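Local coordinates for protein Tubulin/ftsz, gtpase (Methanosaeta thermophila, PDB 3ZID) that binds GTP and has GTPase activity, and is probably involved in the control of archaeal cell shape as a tubulin-like cytoskeletal protein, at residues 46-51 with 118-123; 134-139 with 216-221. All coordinates share one frame; numbering follows the deposited sequence.

Overall arrangement
Both interactions dock a helical segment against a strand of the same six-stranded parallel sheet, and both are buried. Interaction 1 joins the end of strand 42-49 to helix 117-131 and lies near the bound GDP. Interaction 2 joins strand 136-143 to the start of helix 219-225, away from the nucleotide. Helix 117-131 leads along the chain into strand 136-143, which links the two places; their centres are 22 Å apart and they do not touch. In each, a phenylalanine from the helical segment meets strand-side methyls and no hydrogen bond crosses. The threonine hydroxyls differ: that of Thr50 turns to a GTP-binding threonine, that of Thr136 to a lysine.

Interaction 1. Residues 46-51 with 118-123; sequences IAINTA and SSFSPL
Phe120 alone reaches from helix 117-131 to Thr50 and Ile48, and no hydrogen bond joins the two segments. The backbones stay well apart: the nearest CA atoms, those of Ile48 and Phe120, are 9.4 Å from each other. The ring reaches out with CG anti to its own carbonyl carbon (chi1 -85°). Its far end meets the methyl of Thr50, with Phe120 CZ 3.6 Å from Thr50 CG2. Ile48 adds a looser apolar contact, Ile48 CG2 to Phe120 CE2 at 4.5 Å. Both methyls approach the ring obliquely. The other branch of Thr50, OG1, lies between its backbone N and carbonyl carbon (chi1 56°) and hydrogen-bonds to OG1 of Thr116, a GTP-binding residue.

The strand ends in an Asx turn. Asn49 OD1 accepts from Ala51 N at 3.0 Å, with the donor well above the carbonyl plane. A weak bond from Thr50 N to the same oxygen, 2.8 Å long, is strongly bent. GTP-binding Asn14 grips this strand end twice, its OD1 accepting from Asn49 ND2 and its ND2 donating to Ile48 O.

Beyond the two segments, Phe86 packs edge-to-face with Phe120, whose side chain also touches Ile93 and Val9. This is the Rossmann-like GTPase domain of the tubulin/FtsZ family, with the helix that begins at the last of the GTP-binding residues Gly115, Thr116 and Gly117 packed on the sheet. The Thr50 side chain lies about 6 Å from the bound GDP. The two branches of Thr50 thus divide their chemistry: the methyl joins the apolar packing of Phe120, while the hydroxyl bonds the residue after the strand to Thr116 of the nucleotide-binding loop.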
loop_
_atom_site.group_PDB
_atom_site.type_symbol
_atom_site.label_atom_id
_atom_site.label_comp_id
_atom_site.label_asym_id
_atom_site.label_seq_id
_atom_site.Cartn_x
_atom_site.Cartn_y
_atom_site.Cartn_z
ATOM N N ILE A 46 8.931 11.512 -5.922
ATOM C CA ILE A 46 10.236 10.939 -6.220
ATOM C C ILE A 46 10.100 9.444 -6.349
ATOM O O ILE A 46 9.592 8.792 -5.449
ATOM C CB ILE A 46 11.276 11.236 -5.142
ATOM C CG1 ILE A 46 11.336 12.734 -4.864
ATOM C CG2 ILE A 46 12.667 10.747 -5.591
ATOM C CD1 ILE A 46 12.214 13.059 -3.688
ATOM N N ALA A 47 10.510 8.917 -7.498
ATOM C CA ALA A 47 10.586 7.488 -7.701
ATOM C C ALA A 47 11.991 7.030 -7.317
ATOM O O ALA A 47 12.975 7.470 -7.900
ATOM C CB ALA A 47 10.303 7.159 -9.135
ATOM N N ILE A 48 12.084 6.138 -6.343
ATOM C CA ILE A 48 13.384 5.676 -5.871
ATOM C C ILE A 48 13.541 4.189 -6.210
ATOM O O ILE A 48 12.624 3.388 -5.990
ATOM C CB ILE A 48 13.519 5.938 -4.352
ATOM C CG1 ILE A 48 13.174 7.405 -4.055
ATOM C CG2 ILE A 48 14.931 5.585 -3.861
ATOM C CD1 ILE A 48 13.077 7.778 -2.592
ATOM N N ASN A 49 14.703 3.830 -6.760
ATOM C CA ASN A 49 14.994 2.446 -7.127
ATOM C C ASN A 49 16.491 2.154 -7.228
ATOM O O ASN A 49 17.290 3.037 -7.522
ATOM C CB ASN A 49 14.325 2.098 -8.460
ATOM C CG ASN A 49 13.888 0.649 -8.536
ATOM O OD1 ASN A 49 14.563 -0.254 -8.024
ATOM N ND2 ASN A 49 12.733 0.416 -9.157
ATOM N N THR A 50 16.854 0.902 -6.981
ATOM C CA THR A 50 18.227 0.451 -7.142
ATOM C C THR A 50 18.417 -0.138 -8.529
ATOM O O THR A 50 19.535 -0.423 -8.930
ATOM C CB THR A 50 18.565 -0.650 -6.142
ATOM O OG1 THR A 50 17.632 -1.733 -6.289
ATOM C CG2 THR A 50 18.509 -0.118 -4.718
ATOM N N ALA A 51 17.325 -0.328 -9.256
ATOM C CA ALA A 51 17.407 -0.872 -10.608
ATOM C C ALA A 51 17.104 0.217 -11.624
ATOM O O ALA A 51 15.969 0.681 -11.727
ATOM C CB ALA A 51 16.453 -2.043 -10.765
ATOM N N SER A 118 10.508 -2.988 -0.018
ATOM C CA SER A 118 10.111 -3.514 1.275
ATOM C C SER A 118 11.128 -3.278 2.371
ATOM O O SER A 118 10.754 -3.258 3.534
ATOM C CB SER A 118 9.817 -5.007 1.172
ATOM O OG SER A 118 11.017 -5.747 1.079
ATOM N N SER A 119 12.400 -3.094 2.006
ATOM C CA SER A 119 13.456 -2.870 3.001
ATOM C C SER A 119 13.769 -1.396 3.206
ATOM O O SER A 119 13.921 -0.937 4.337
ATOM C CB SER A 119 14.738 -3.638 2.647
ATOM O OG SER A 119 15.242 -3.272 1.377
ATOM N N PHE A 120 13.868 -0.657 2.108
ATOM C CA PHE A 120 14.097 0.786 2.163
ATOM C C PHE A 120 12.989 1.490 2.935
ATOM O O PHE A 120 13.238 2.409 3.702
ATOM C CB PHE A 120 14.077 1.382 0.754
ATOM C CG PHE A 120 15.384 1.312 0.017
ATOM C CD1 PHE A 120 16.189 0.175 0.070
ATOM C CD2 PHE A 120 15.785 2.387 -0.773
ATOM C CE1 PHE A 120 17.392 0.128 -0.635
ATOM C CE2 PHE A 120 16.973 2.359 -1.481
ATOM C CZ PHE A 120 17.789 1.220 -1.413
ATOM N N SER A 121 11.752 1.093 2.678
ATOM C CA SER A 121 10.614 1.903 3.098
ATOM C C SER A 121 10.473 2.059 4.611
ATOM O O SER A 121 10.326 3.175 5.099
ATOM C CB SER A 121 9.314 1.441 2.426
ATOM O OG SER A 121 9.403 1.612 1.015
ATOM N N PRO A 122 10.530 0.949 5.363
ATOM C CA PRO A 122 10.483 1.133 6.817
ATOM C C PRO A 122 11.672 1.922 7.326
ATOM O O PRO A 122 11.502 2.695 8.272
ATOM C CB PRO A 122 10.519 -0.294 7.357
ATOM C CG PRO A 122 9.969 -1.128 6.230
ATOM C CD PRO A 122 10.445 -0.473 4.983
ATOM N N LEU A 123 12.844 1.734 6.714
ATOM C CA LEU A 123 14.043 2.468 7.125
ATOM C C LEU A 123 13.897 3.942 6.848
ATOM O O LEU A 123 14.251 4.787 7.682
ATOM C CB LEU A 123 15.299 1.945 6.408
ATOM C CG LEU A 123 15.644 0.490 6.722
ATOM C CD1 LEU A 123 16.955 -0.032 6.084
ATOM C CD2 LEU A 123 15.713 0.409 8.179
#

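Interaction 2. Residues 134-139 with 216-221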
loop_
_atom_site.group_PDB
_atom_site.type_symbol
_atom_site.label_atom_id
_atom_site.label_comp_id
_atom_site.label_asym_id
_atom_site.label_seq_id
_atom_site.Cartn_x
_atom_site.Cartn_y
_atom_site.Cartn_z
ATOM N N ASN A 134 6.273 16.840 12.633
ATOM C CA ASN A 134 4.887 17.254 12.574
ATOM C C ASN A 134 4.141 16.624 11.394
ATOM O O ASN A 134 2.935 16.809 11.245
ATOM C CB ASN A 134 4.804 18.775 12.525
ATOM C CG ASN A 134 5.403 19.432 13.761
ATOM O OD1 ASN A 134 5.256 18.936 14.879
ATOM N ND2 ASN A 134 6.080 20.554 13.563
ATOM N N ALA A 135 4.857 15.879 10.557
ATOM C CA ALA A 135 4.254 15.314 9.348
ATOM C C ALA A 135 3.387 14.078 9.573
ATOM O O ALA A 135 3.624 13.283 10.478
ATOM C CB ALA A 135 5.333 15.002 8.320
ATOM N N THR A 136 2.384 13.925 8.719
ATOM C CA THR A 136 1.598 12.714 8.664
ATOM C C THR A 136 2.260 11.841 7.607
ATOM O O THR A 136 2.374 12.243 6.441
ATOM C CB THR A 136 0.175 13.017 8.260
ATOM O OG1 THR A 136 -0.428 13.839 9.259
ATOM C CG2 THR A 136 -0.629 11.718 8.078
ATOM N N ILE A 137 2.748 10.675 8.018
ATOM C CA ILE A 137 3.504 9.795 7.122
ATOM C C ILE A 137 2.749 8.493 6.947
ATOM O O ILE A 137 2.526 7.771 7.913
ATOM C CB ILE A 137 4.906 9.518 7.655
ATOM C CG1 ILE A 137 5.627 10.842 7.935
ATOM C CG2 ILE A 137 5.693 8.666 6.665
ATOM C CD1 ILE A 137 7.073 10.716 8.375
ATOM N N VAL A 138 2.345 8.207 5.714
ATOM C CA VAL A 138 1.449 7.090 5.447
ATOM C C VAL A 138 2.037 6.110 4.443
ATOM O O VAL A 138 2.191 6.423 3.256
ATOM C CB VAL A 138 0.115 7.602 4.888
ATOM C CG1 VAL A 138 -0.792 6.438 4.502
ATOM C CG2 VAL A 138 -0.564 8.531 5.901
ATOM N N PRO A 139 2.394 4.911 4.915
ATOM C CA PRO A 139 2.788 3.925 3.912
ATOM C C PRO A 139 1.593 3.354 3.140
ATOM O O PRO A 139 0.493 3.137 3.676
ATOM C CB PRO A 139 3.491 2.833 4.743
ATOM C CG PRO A 139 3.001 3.005 6.109
ATOM C CD PRO A 139 2.735 4.481 6.281
ATOM N N THR A 216 -3.571 21.381 10.692
ATOM C CA THR A 216 -4.248 20.593 11.735
ATOM C C THR A 216 -5.538 19.929 11.228
ATOM O O THR A 216 -6.136 19.094 11.918
ATOM C CB THR A 216 -4.641 21.455 12.966
ATOM O OG1 THR A 216 -5.611 22.431 12.568
ATOM C CG2 THR A 216 -3.435 22.141 13.579
ATOM N N ASP A 217 -5.961 20.299 10.024
ATOM C CA ASP A 217 -7.124 19.686 9.413
ATOM C C ASP A 217 -6.819 18.252 8.974
ATOM O O ASP A 217 -7.727 17.526 8.568
ATOM C CB ASP A 217 -7.624 20.502 8.222
ATOM C CG ASP A 217 -8.487 21.669 8.642
ATOM O OD1 ASP A 217 -9.185 21.553 9.674
ATOM O OD2 ASP A 217 -8.460 22.703 7.941
ATOM N N LEU A 218 -5.548 17.852 9.037
ATOM C CA LEU A 218 -5.178 16.454 8.781
ATOM C C LEU A 218 -5.492 15.567 9.978
ATOM O O LEU A 218 -5.300 14.348 9.928
ATOM C CB LEU A 218 -3.685 16.340 8.471
ATOM C CG LEU A 218 -3.115 16.876 7.174
ATOM C CD1 LEU A 218 -1.609 16.755 7.225
ATOM C CD2 LEU A 218 -3.662 16.034 6.033
ATOM N N GLY A 219 -6.011 16.203 11.026
ATOM C CA GLY A 219 -6.295 15.589 12.312
ATOM C C GLY A 219 -7.240 14.413 12.261
ATOM O O GLY A 219 -6.961 13.355 12.839
ATOM N N ASP A 220 -8.368 14.609 11.579
ATOM C CA ASP A 220 -9.379 13.565 11.447
ATOM C C ASP A 220 -8.840 12.362 10.671
ATOM O O ASP A 220 -9.022 11.206 11.066
ATOM C CB ASP A 220 -10.645 14.114 10.791
ATOM C CG ASP A 220 -11.366 15.131 11.669
ATOM O OD1 ASP A 220 -10.817 15.517 12.726
ATOM O OD2 ASP A 220 -12.486 15.542 11.301
ATOM N N PHE A 221 -8.134 12.646 9.593
ATOM C CA PHE A 221 -7.489 11.602 8.816
ATOM C C PHE A 221 -6.503 10.813 9.692
ATOM O O PHE A 221 -6.528 9.577 9.723
ATOM C CB PHE A 221 -6.806 12.219 7.596
ATOM C CG PHE A 221 -6.053 11.234 6.762
ATOM C CD1 PHE A 221 -6.718 10.206 6.110
ATOM C CD2 PHE A 221 -4.686 11.360 6.590
ATOM C CE1 PHE A 221 -6.018 9.289 5.331
ATOM C CE2 PHE A 221 -3.981 10.455 5.807
ATOM C CZ PHE A 221 -4.645 9.415 5.182
#
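Phe221 meets two strand residues, Val138 and Thr136, through its ring atom CE2. Val138 CG2 comes to 3.9 Å from Phe221 CE2. Thr136 CG2 stands 4.2 Å from the same Phe221 CE2. Both methyls come in obliquely. The phenylalanine reaches the strand because its CG is anti to the backbone N (chi1 177°), which carries the ring out from the helix.

Thr136 is split between two neighbours. Its methyl CG2 stands anti to the backbone N and OG1 beside that N (chi1 -63°), which gives the methyl to the ring and turns the hydroxyl to Leu218, with Thr136 OG1 3.7 Å from Leu218 CD1. That OG1 also hydrogen-bonds to NZ of Lys222, so the buried hydroxyl has a polar partner.

The strand is 136-143 of the parallel sheet in the GTPase domain. Ile137 points its side chain to helix 117-131, on the other side of the sheet from Thr136 and Val138. The sheet is therefore packed on both faces, as in Rossmann-like folds.

Just after Leu218, Gly219 N bonds to Thr216 O at 3.0 Å, where the chain enters helix 219-225. Leu208 of helix 186-210 touches both Leu218 and Phe221.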